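EvdO1 (Micromonospora carbonacea, PDB 4XBZ) is probably a metal-dependent oxygenase of the phytanoyl-CoA dioxygenase family that carries out an oxidative cyclization in orthosomycin biosynthesis. Local coordinates at residues 153-164 with 238-249; 190-198 with 220-229. One frame throughout, in Å; residues are numbered along the deposited sequence.

Contact 1 (153-164 with 238-249); sequences GAPRLAWHRDAG and HNILTLHGAPAV. With NI (nickel (II) ion), chain I.
The imidazoles of H160 and H244 meet obliquely, planes 48° apart: CE1 of each lies over a face of the other ring, while their NE2 atoms converge on a nickel ion. At the edge of the H244 ring, near its plane, sits D162 OD2; the same oxygen lies at the edge of the H238 ring. This is the two-histidine, one-carboxylate facial triad of a double-stranded beta-helix oxygenase, here occupied by nickel, with H160 NE2 and D162 OD1 each 2.4 Å from the metal and H244 NE2 at 2.3 Å. The carboxylate divides its work, OD1 binding the ion while H238 NE2 donates to OD2 over 2.7 Å, a second-shell bond that fixes the rotation of the group. The turn of the H244 ring is set by ND1, which donates to T242 O nearly in the ring plane, and H160 ND1 is tied to A158 O. Both rings hang from CG set between backbone N and carbonyl carbon (chi1 68° in H160, 54° in H244), which turns them to the metal side of an antiparallel pair, strands 157-160 and 244-246. A beta bulge shifts the register between L157 and H160, and G245 lies so close beside strand 157-160 that a CB there would collide with L157 O. On the metal side L157 CB rests on A246 CB at 3.6 Å, whereas the W159 indole runs past the backbone of H244 and G245 toward W195. Beyond the metal, the R161 guanidinium carries L241 CD2 over one face and reaches S200 and W203 through NH2; at its edge NE donates to L241 O over 2.6 Å.

Contact 2 (190-198 with 220-229); sequences EDNCVWCIP and WDTTGAVPAV
P227 and T222 clamp the indole of W195 between them. P227 CB stands 3.4 Å from the centroid of the six-membered ring, almost on its normal, and T222 CG2 does the same from the opposite face at 3.5 Å, a pair of CH-pi contacts. W220 arrives on the T222 side, turning its edge to the five-membered ring in a T-shaped contact with planes at 72°; its CZ2 comes 3.4 Å from W195 CD1. W220 reaches this far because its CG is anti to the backbone N (chi1 172°), and its own ring lies nearly parallel to that of W159. With an alanine in place of W195, P227 and T222 would probably face each other across a gap and the edge of W220 would be left without its aromatic mate. Farther out, on the other side of the strands, C196 SG lies 3.9 Å from V226 CG2, which P198 CG also touches, at about a right angle to the sulfur. The polar edge is mostly backbone: C196 and V226 exchange two nearly straight hydrogen bonds, and A228 N donates to V194 O over 2.7 Å. Next to that bond a water accepts from V194 N and donates to A228 O, continuing the pairing where the strands diverge. Such an antiparallel pair, strands 194-196 and 226-228, belongs to the smaller sheet of the double-stranded beta-helix fold.

Overall arrangement
The two contacts show how a double-stranded beta-helix oxygenase sets a metal site at the edge of its smaller sheet, with two histidine ligands on neighbouring strands and the aspartate just beyond. Their centres lie about 10 Å apart, and both belong to the four-stranded antiparallel sheet ordered 157-160, 244-246, 194-196, 226-228, contact 1 pairing the first two strands and contact 2 the last two. The central strands join them, with probable hydrogen bonds from W195 N to G245 O and I197 N to L243 O. Along the chain, both segments of contact 2 fall between those of contact 1, before strand 235-239 of the larger sheet. Contact 2 thus extends the histidine-bearing sheet beyond strand 244-246.

Contact 1 (153-164 with 238-249)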
loop_
_atom_site.group_PDB
_atom_site.type_symbol
_atom_site.label_atom_id
_atom_site.label_comp_id
_atom_site.label_asym_id
_atom_site.label_seq_id
_atom_site.Cartn_x
_atom_site.Cartn_y
_atom_site.Cartn_z
ATOM N N GLY A 153 -36.294 0.630 -12.425
ATOM C CA GLY A 153 -35.834 -0.739 -12.372
ATOM C C GLY A 153 -34.476 -0.890 -13.018
ATOM O O GLY A 153 -34.293 -0.520 -14.172
ATOM N N ALA A 154 -33.520 -1.433 -12.269
ATOM C CA ALA A 154 -32.177 -1.687 -12.782
ATOM C C ALA A 154 -31.881 -3.182 -12.794
ATOM O O ALA A 154 -32.206 -3.902 -11.841
ATOM C CB ALA A 154 -31.143 -0.955 -11.950
ATOM N N PRO A 155 -31.253 -3.661 -13.875
ATOM C CA PRO A 155 -30.888 -5.078 -13.934
ATOM C C PRO A 155 -29.771 -5.445 -12.937
ATOM O O PRO A 155 -29.008 -4.589 -12.460
ATOM C CB PRO A 155 -30.410 -5.251 -15.376
ATOM C CG PRO A 155 -29.904 -3.929 -15.760
ATOM C CD PRO A 155 -30.772 -2.916 -15.044
ATOM N N ARG A 156 -29.695 -6.733 -12.628
ATOM C CA ARG A 156 -28.644 -7.284 -11.783
ATOM C C ARG A 156 -27.217 -6.914 -12.254
ATOM O O ARG A 156 -26.917 -6.938 -13.458
ATOM C CB ARG A 156 -28.821 -8.799 -11.730
ATOM C CG ARG A 156 -27.734 -9.548 -11.022
ATOM C CD ARG A 156 -27.964 -11.033 -11.180
ATOM N NE ARG A 156 -26.950 -11.802 -10.478
ATOM C CZ ARG A 156 -26.922 -13.125 -10.428
ATOM N NH1 ARG A 156 -27.863 -13.829 -11.051
ATOM N NH2 ARG A 156 -25.956 -13.743 -9.750
ATOM N N LEU A 157 -26.362 -6.532 -11.305
ATOM C CA LEU A 157 -24.926 -6.319 -11.576
ATOM C C LEU A 157 -24.189 -7.627 -11.336
ATOM O O LEU A 157 -24.040 -8.065 -10.196
ATOM C CB LEU A 157 -24.334 -5.208 -10.691
ATOM C CG LEU A 157 -22.943 -4.645 -11.047
ATOM C CD1 LEU A 157 -22.980 -3.895 -12.383
ATOM C CD2 LEU A 157 -22.342 -3.749 -9.932
ATOM N N ALA A 158 -23.774 -8.268 -12.419
ATOM C CA ALA A 158 -23.096 -9.549 -12.345
ATOM C C ALA A 158 -21.776 -9.401 -11.594
ATOM O O ALA A 158 -21.140 -8.340 -11.655
ATOM C CB ALA A 158 -22.855 -10.110 -13.742
ATOM N N TRP A 159 -21.396 -10.460 -10.881
ATOM C CA TRP A 159 -20.118 -10.529 -10.188
ATOM C C TRP A 159 -18.924 -10.391 -11.136
ATOM O O TRP A 159 -18.791 -11.121 -12.129
ATOM C CB TRP A 159 -20.007 -11.836 -9.424
ATOM C CG TRP A 159 -21.050 -12.015 -8.383
ATOM C CD1 TRP A 159 -22.231 -12.688 -8.513
ATOM C CD2 TRP A 159 -21.013 -11.520 -7.040
ATOM N NE1 TRP A 159 -22.925 -12.646 -7.335
ATOM C CE2 TRP A 159 -22.201 -11.938 -6.412
ATOM C CE3 TRP A 159 -20.089 -10.767 -6.308
ATOM C CZ2 TRP A 159 -22.494 -11.631 -5.084
ATOM C CZ3 TRP A 159 -20.381 -10.462 -4.986
ATOM C CH2 TRP A 159 -21.576 -10.897 -4.390
ATOM N N HIS A 160 -18.035 -9.462 -10.810
ATOM C CA HIS A 160 -16.928 -9.167 -11.695
ATOM C C HIS A 160 -15.788 -8.520 -10.934
ATOM O O HIS A 160 -15.980 -7.950 -9.860
ATOM C CB HIS A 160 -17.395 -8.238 -12.822
ATOM C CG HIS A 160 -17.750 -6.863 -12.342
ATOM N ND1 HIS A 160 -18.863 -6.609 -11.570
ATOM C CD2 HIS A 160 -17.121 -5.672 -12.497
ATOM C CE1 HIS A 160 -18.916 -5.318 -11.282
ATOM N NE2 HIS A 160 -17.867 -4.728 -11.832
ATOM N N ARG A 161 -14.595 -8.627 -11.503
ATOM C CA ARG A 161 -13.485 -7.756 -11.158
ATOM C C ARG A 161 -13.506 -6.562 -12.098
ATOM O O ARG A 161 -14.011 -6.659 -13.216
ATOM C CB ARG A 161 -12.155 -8.488 -11.279
ATOM C CG ARG A 161 -11.785 -9.361 -10.104
ATOM C CD ARG A 161 -10.383 -9.947 -10.327
ATOM N NE ARG A 161 -9.856 -10.549 -9.108
ATOM C CZ ARG A 161 -8.856 -11.426 -9.077
ATOM N NH1 ARG A 161 -8.270 -11.811 -10.207
ATOM N NH2 ARG A 161 -8.436 -11.913 -7.912
ATOM N N ASP A 162 -12.965 -5.437 -11.646
ATOM C CA ASP A 162 -12.762 -4.292 -12.522
ATOM C C ASP A 162 -11.499 -4.536 -13.346
ATOM O O ASP A 162 -10.638 -5.302 -12.929
ATOM C CB ASP A 162 -12.681 -2.997 -11.705
ATOM C CG ASP A 162 -14.007 -2.664 -11.017
ATOM O OD1 ASP A 162 -15.061 -2.873 -11.650
ATOM O OD2 ASP A 162 -14.009 -2.205 -9.856
ATOM N N ALA A 163 -11.391 -3.919 -14.521
ATOM C CA ALA A 163 -10.260 -4.209 -15.405
ATOM C C ALA A 163 -8.949 -3.653 -14.869
ATOM O O ALA A 163 -8.799 -2.441 -14.708
ATOM C CB ALA A 163 -10.508 -3.666 -16.800
ATOM N N GLY A 164 -7.994 -4.542 -14.610
ATOM C CA GLY A 164 -6.664 -4.112 -14.226
ATOM C C GLY A 164 -5.723 -3.951 -15.406
ATOM O O GLY A 164 -4.822 -3.106 -15.368
ATOM N N HIS A 238 -12.622 0.210 -2.787
ATOM C CA HIS A 238 -12.439 -1.187 -3.140
ATOM C C HIS A 238 -11.311 -1.434 -4.135
ATOM O O HIS A 238 -11.036 -0.651 -5.053
ATOM C CB HIS A 238 -13.778 -1.809 -3.612
ATOM C CG HIS A 238 -14.114 -1.617 -5.061
ATOM N ND1 HIS A 238 -15.041 -0.686 -5.488
ATOM C CD2 HIS A 238 -13.753 -2.317 -6.162
ATOM C CE1 HIS A 238 -15.192 -0.784 -6.799
ATOM N NE2 HIS A 238 -14.418 -1.765 -7.234
ATOM N N ASN A 239 -10.614 -2.524 -3.851
ATOM C CA ASN A 239 -9.609 -3.110 -4.707
ATOM C C ASN A 239 -10.284 -3.611 -5.972
ATOM O O ASN A 239 -11.293 -4.313 -5.885
ATOM C CB ASN A 239 -8.927 -4.248 -3.959
ATOM C CG ASN A 239 -7.729 -4.805 -4.682
ATOM O OD1 ASN A 239 -7.664 -4.825 -5.913
ATOM N ND2 ASN A 239 -6.773 -5.299 -3.907
ATOM N N ILE A 240 -9.740 -3.255 -7.134
ATOM C CA ILE A 240 -10.356 -3.632 -8.408
ATOM C C ILE A 240 -10.370 -5.154 -8.615
ATOM O O ILE A 240 -11.114 -5.658 -9.460
ATOM C CB ILE A 240 -9.636 -2.965 -9.609
ATOM C CG1 ILE A 240 -8.137 -3.268 -9.554
ATOM C CG2 ILE A 240 -9.866 -1.451 -9.601
ATOM C CD1 ILE A 240 -7.511 -3.516 -10.877
ATOM N N LEU A 241 -9.555 -5.871 -7.842
ATOM C CA LEU A 241 -9.487 -7.331 -7.915
ATOM C C LEU A 241 -10.511 -8.008 -6.986
ATOM O O LEU A 241 -10.691 -9.236 -7.014
ATOM C CB LEU A 241 -8.068 -7.819 -7.560
ATOM C CG LEU A 241 -6.905 -7.345 -8.444
ATOM C CD1 LEU A 241 -5.543 -7.927 -8.018
ATOM C CD2 LEU A 241 -7.203 -7.694 -9.875
ATOM N N THR A 242 -11.160 -7.218 -6.131
ATOM C CA THR A 242 -12.214 -7.773 -5.291
ATOM C C THR A 242 -13.457 -8.016 -6.130
ATOM O O THR A 242 -13.976 -7.097 -6.759
ATOM C CB THR A 242 -12.572 -6.863 -4.115
ATOM O OG1 THR A 242 -11.383 -6.534 -3.386
ATOM C CG2 THR A 242 -13.573 -7.563 -3.192
ATOM N N LEU A 243 -13.909 -9.266 -6.146
ATOM C CA LEU A 243 -15.147 -9.648 -6.817
ATOM C C LEU A 243 -16.336 -8.915 -6.198
ATOM O O LEU A 243 -16.516 -8.935 -4.980
ATOM C CB LEU A 243 -15.351 -11.164 -6.741
ATOM C CG LEU A 243 -16.372 -11.723 -7.732
ATOM C CD1 LEU A 243 -15.897 -11.487 -9.154
ATOM C CD2 LEU A 243 -16.625 -13.207 -7.492
ATOM N N HIS A 244 -17.123 -8.238 -7.036
ATOM C CA HIS A 244 -18.327 -7.562 -6.543
ATOM C C HIS A 244 -19.486 -7.567 -7.536
ATOM O O HIS A 244 -19.317 -7.872 -8.716
ATOM C CB HIS A 244 -18.021 -6.115 -6.133
ATOM C CG HIS A 244 -17.370 -5.300 -7.204
ATOM N ND1 HIS A 244 -16.084 -5.537 -7.641
ATOM C CD2 HIS A 244 -17.820 -4.238 -7.913
ATOM C CE1 HIS A 244 -15.773 -4.664 -8.580
ATOM N NE2 HIS A 244 -16.806 -3.861 -8.758
ATOM N N GLY A 245 -20.665 -7.212 -7.032
ATOM C CA GLY A 245 -21.889 -7.252 -7.813
ATOM C C GLY A 245 -23.070 -6.711 -7.028
ATOM O O GLY A 245 -22.944 -6.315 -5.864
ATOM N N ALA A 246 -24.233 -6.695 -7.659
ATOM C CA ALA A 246 -25.409 -6.114 -7.022
ATOM C C ALA A 246 -26.656 -6.809 -7.530
ATOM O O ALA A 246 -26.663 -7.299 -8.659
ATOM C CB ALA A 246 -25.472 -4.605 -7.281
ATOM N N PRO A 247 -27.711 -6.871 -6.698
ATOM C CA PRO A 247 -28.956 -7.525 -7.107
ATOM C C PRO A 247 -29.779 -6.597 -7.985
ATOM O O PRO A 247 -29.565 -5.386 -7.929
ATOM C CB PRO A 247 -29.672 -7.767 -5.774
ATOM C CG PRO A 247 -29.317 -6.525 -4.986
ATOM C CD PRO A 247 -27.879 -6.174 -5.406
ATOM N N ALA A 248 -30.711 -7.138 -8.765
ATOM C CA ALA A 248 -31.658 -6.280 -9.471
ATOM C C ALA A 248 -32.428 -5.444 -8.436
ATOM O O ALA A 248 -32.764 -5.950 -7.361
ATOM C CB ALA A 248 -32.587 -7.110 -10.322
ATOM N N VAL A 249 -32.658 -4.161 -8.727
ATOM C CA VAL A 249 -33.301 -3.248 -7.767
ATOM C C VAL A 249 -34.235 -2.232 -8.446
ATOM O O VAL A 249 -34.115 -1.979 -9.651
ATOM C CB VAL A 249 -32.258 -2.453 -6.946
ATOM C CG1 VAL A 249 -31.497 -3.375 -5.983
ATOM C CG2 VAL A 249 -31.303 -1.683 -7.870
HETATM NI NI NI I . -17.256 -2.657 -10.705
HETATM O O HOH W 1 -28.494 -3.873 -9.652
#

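Contact 2 (190-198 with 220-229)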
loop_
_atom_site.group_PDB
_atom_site.type_symbol
_atom_site.label_atom_id
_atom_site.label_comp_id
_atom_site.label_asym_id
_atom_site.label_seq_id
_atom_site.Cartn_x
_atom_site.Cartn_y
_atom_site.Cartn_z
ATOM N N GLU A 190 -29.240 -1.875 2.861
ATOM C CA GLU A 190 -28.844 -3.253 2.585
ATOM C C GLU A 190 -29.703 -3.911 1.500
ATOM O O GLU A 190 -29.272 -4.872 0.859
ATOM C CB GLU A 190 -28.886 -4.100 3.850
ATOM C CG GLU A 190 -28.244 -5.453 3.642
ATOM C CD GLU A 190 -28.082 -6.227 4.924
ATOM O OE1 GLU A 190 -27.829 -5.588 5.973
ATOM O OE2 GLU A 190 -28.204 -7.474 4.877
ATOM N N ASP A 191 -30.906 -3.400 1.269
ATOM C CA ASP A 191 -31.724 -3.988 0.209
ATOM C C ASP A 191 -31.447 -3.357 -1.167
ATOM O O ASP A 191 -32.093 -3.725 -2.147
ATOM C CB ASP A 191 -33.225 -3.888 0.553
ATOM C CG ASP A 191 -33.667 -2.466 0.857
ATOM O OD1 ASP A 191 -32.927 -1.741 1.564
ATOM O OD2 ASP A 191 -34.754 -2.072 0.386
ATOM N N ASN A 192 -30.487 -2.427 -1.238
ATOM C CA ASN A 192 -30.071 -1.802 -2.506
ATOM C C ASN A 192 -28.655 -1.218 -2.412
ATOM O O ASN A 192 -28.485 -0.016 -2.215
ATOM C CB ASN A 192 -31.062 -0.703 -2.921
ATOM C CG ASN A 192 -30.899 -0.271 -4.398
ATOM O OD1 ASN A 192 -29.859 -0.498 -5.024
ATOM N ND2 ASN A 192 -31.933 0.355 -4.947
ATOM N N CYS A 193 -27.646 -2.074 -2.561
ATOM C CA CYS A 193 -26.247 -1.695 -2.334
ATOM C C CYS A 193 -25.280 -2.645 -3.040
ATOM O O CYS A 193 -25.707 -3.619 -3.672
ATOM C CB CYS A 193 -25.919 -1.660 -0.830
ATOM S SG CYS A 193 -25.919 -3.290 0.046
ATOM N N VAL A 194 -23.980 -2.352 -2.931
ATOM C CA VAL A 194 -22.936 -3.207 -3.491
ATOM C C VAL A 194 -22.595 -4.337 -2.538
ATOM O O VAL A 194 -22.557 -4.136 -1.320
ATOM C CB VAL A 194 -21.622 -2.428 -3.781
ATOM C CG1 VAL A 194 -20.654 -3.298 -4.560
ATOM C CG2 VAL A 194 -21.905 -1.151 -4.534
ATOM N N TRP A 195 -22.322 -5.514 -3.090
ATOM C CA TRP A 195 -21.839 -6.632 -2.287
ATOM C C TRP A 195 -20.464 -7.053 -2.800
ATOM O O TRP A 195 -20.147 -6.898 -3.974
ATOM C CB TRP A 195 -22.814 -7.816 -2.326
ATOM C CG TRP A 195 -24.173 -7.526 -1.738
ATOM C CD1 TRP A 195 -25.159 -6.772 -2.298
ATOM C CD2 TRP A 195 -24.698 -8.005 -0.490
ATOM N NE1 TRP A 195 -26.255 -6.738 -1.478
ATOM C CE2 TRP A 195 -26.002 -7.483 -0.359
ATOM C CE3 TRP A 195 -24.191 -8.813 0.532
ATOM C CZ2 TRP A 195 -26.808 -7.744 0.749
ATOM C CZ3 TRP A 195 -24.990 -9.070 1.634
ATOM C CH2 TRP A 195 -26.288 -8.542 1.732
ATOM N N CYS A 196 -19.634 -7.584 -1.925
ATOM C CA CYS A 196 -18.347 -8.047 -2.404
ATOM C C CYS A 196 -17.883 -9.269 -1.646
ATOM O O CYS A 196 -18.355 -9.539 -0.539
ATOM C CB CYS A 196 -17.317 -6.932 -2.299
ATOM S SG CYS A 196 -17.110 -6.351 -0.647
ATOM N N ILE A 197 -16.962 -10.011 -2.252
ATOM C CA ILE A 197 -16.362 -11.152 -1.573
ATOM C C ILE A 197 -14.995 -10.774 -1.003
ATOM O O ILE A 197 -14.012 -10.663 -1.742
ATOM C CB ILE A 197 -16.237 -12.361 -2.509
ATOM C CG1 ILE A 197 -17.628 -12.761 -3.011
ATOM C CG2 ILE A 197 -15.543 -13.530 -1.779
ATOM C CD1 ILE A 197 -17.626 -13.748 -4.133
ATOM N N PRO A 198 -14.939 -10.562 0.319
ATOM C CA PRO A 198 -13.680 -10.211 0.996
ATOM C C PRO A 198 -12.542 -11.159 0.610
ATOM O O PRO A 198 -12.784 -12.353 0.450
ATOM C CB PRO A 198 -14.016 -10.354 2.489
ATOM C CG PRO A 198 -15.503 -10.269 2.567
ATOM C CD PRO A 198 -16.046 -10.799 1.269
ATOM N N TRP A 220 -29.566 -14.656 -7.648
ATOM C CA TRP A 220 -28.857 -13.767 -6.719
ATOM C C TRP A 220 -28.704 -14.384 -5.341
ATOM O O TRP A 220 -29.687 -14.746 -4.697
ATOM C CB TRP A 220 -29.568 -12.429 -6.576
ATOM C CG TRP A 220 -28.974 -11.567 -5.497
ATOM C CD1 TRP A 220 -29.525 -11.280 -4.278
ATOM C CD2 TRP A 220 -27.704 -10.898 -5.527
ATOM N NE1 TRP A 220 -28.687 -10.464 -3.557
ATOM C CE2 TRP A 220 -27.561 -10.217 -4.296
ATOM C CE3 TRP A 220 -26.679 -10.797 -6.479
ATOM C CZ2 TRP A 220 -26.432 -9.448 -3.991
ATOM C CZ3 TRP A 220 -25.548 -10.033 -6.170
ATOM C CH2 TRP A 220 -25.439 -9.371 -4.937
ATOM N N ASP A 221 -27.461 -14.511 -4.892
ATOM C CA ASP A 221 -27.181 -15.142 -3.611
ATOM C C ASP A 221 -25.984 -14.467 -2.932
ATOM O O ASP A 221 -24.920 -14.329 -3.533
ATOM C CB ASP A 221 -26.927 -16.637 -3.809
ATOM C CG ASP A 221 -26.877 -17.406 -2.493
ATOM O OD1 ASP A 221 -27.934 -17.917 -2.047
ATOM O OD2 ASP A 221 -25.776 -17.492 -1.900
ATOM N N THR A 222 -26.171 -14.047 -1.684
ATOM C CA THR A 222 -25.178 -13.258 -0.959
ATOM C C THR A 222 -24.274 -14.027 0.007
ATOM O O THR A 222 -23.617 -13.408 0.845
ATOM C CB THR A 222 -25.857 -12.171 -0.101
ATOM O OG1 THR A 222 -26.761 -12.798 0.815
ATOM C CG2 THR A 222 -26.607 -11.182 -0.953
ATOM N N THR A 223 -24.249 -15.354 -0.062
ATOM C CA THR A 223 -23.550 -16.110 0.977
ATOM C C THR A 223 -22.038 -16.074 0.743
ATOM O O THR A 223 -21.548 -16.395 -0.340
ATOM C CB THR A 223 -24.051 -17.581 1.068
ATOM O OG1 THR A 223 -23.810 -18.261 -0.170
ATOM C CG2 THR A 223 -25.547 -17.621 1.387
ATOM N N GLY A 224 -21.302 -15.668 1.769
ATOM C CA GLY A 224 -19.866 -15.515 1.644
ATOM C C GLY A 224 -19.517 -14.124 1.160
ATOM O O GLY A 224 -18.346 -13.787 1.042
ATOM N N ALA A 225 -20.545 -13.327 0.867
ATOM C CA ALA A 225 -20.375 -11.925 0.488
ATOM C C ALA A 225 -20.777 -10.980 1.623
ATOM O O ALA A 225 -21.525 -11.342 2.520
ATOM C CB ALA A 225 -21.186 -11.614 -0.764
ATOM N N VAL A 226 -20.271 -9.760 1.587
ATOM C CA VAL A 226 -20.666 -8.777 2.584
ATOM C C VAL A 226 -21.203 -7.545 1.872
ATOM O O VAL A 226 -20.763 -7.217 0.770
ATOM C CB VAL A 226 -19.494 -8.391 3.517
ATOM C CG1 VAL A 226 -19.152 -9.551 4.426
ATOM C CG2 VAL A 226 -18.283 -7.983 2.710
ATOM N N PRO A 227 -22.181 -6.874 2.492
ATOM C CA PRO A 227 -22.791 -5.717 1.841
ATOM C C PRO A 227 -22.073 -4.434 2.214
ATOM O O PRO A 227 -21.501 -4.301 3.304
ATOM C CB PRO A 227 -24.218 -5.723 2.391
ATOM C CG PRO A 227 -24.046 -6.275 3.798
ATOM C CD PRO A 227 -22.841 -7.203 3.773
ATOM N N ALA A 228 -22.124 -3.484 1.301
ATOM C CA ALA A 228 -21.541 -2.191 1.536
ATOM C C ALA A 228 -22.647 -1.188 1.856
ATOM O O ALA A 228 -23.176 -0.536 0.946
ATOM C CB ALA A 228 -20.740 -1.764 0.316
ATOM N N VAL A 229 -22.984 -1.057 3.143
ATOM C CA VAL A 229 -24.147 -0.268 3.555
ATOM C C VAL A 229 -23.799 1.191 3.842
ATOM O O VAL A 229 -23.091 1.509 4.793
ATOM C CB VAL A 229 -24.838 -0.885 4.796
ATOM C CG1 VAL A 229 -26.012 -0.003 5.249
ATOM C CG2 VAL A 229 -25.318 -2.298 4.486
HETATM O O HOH W 2 -23.033 -0.149 -1.715
#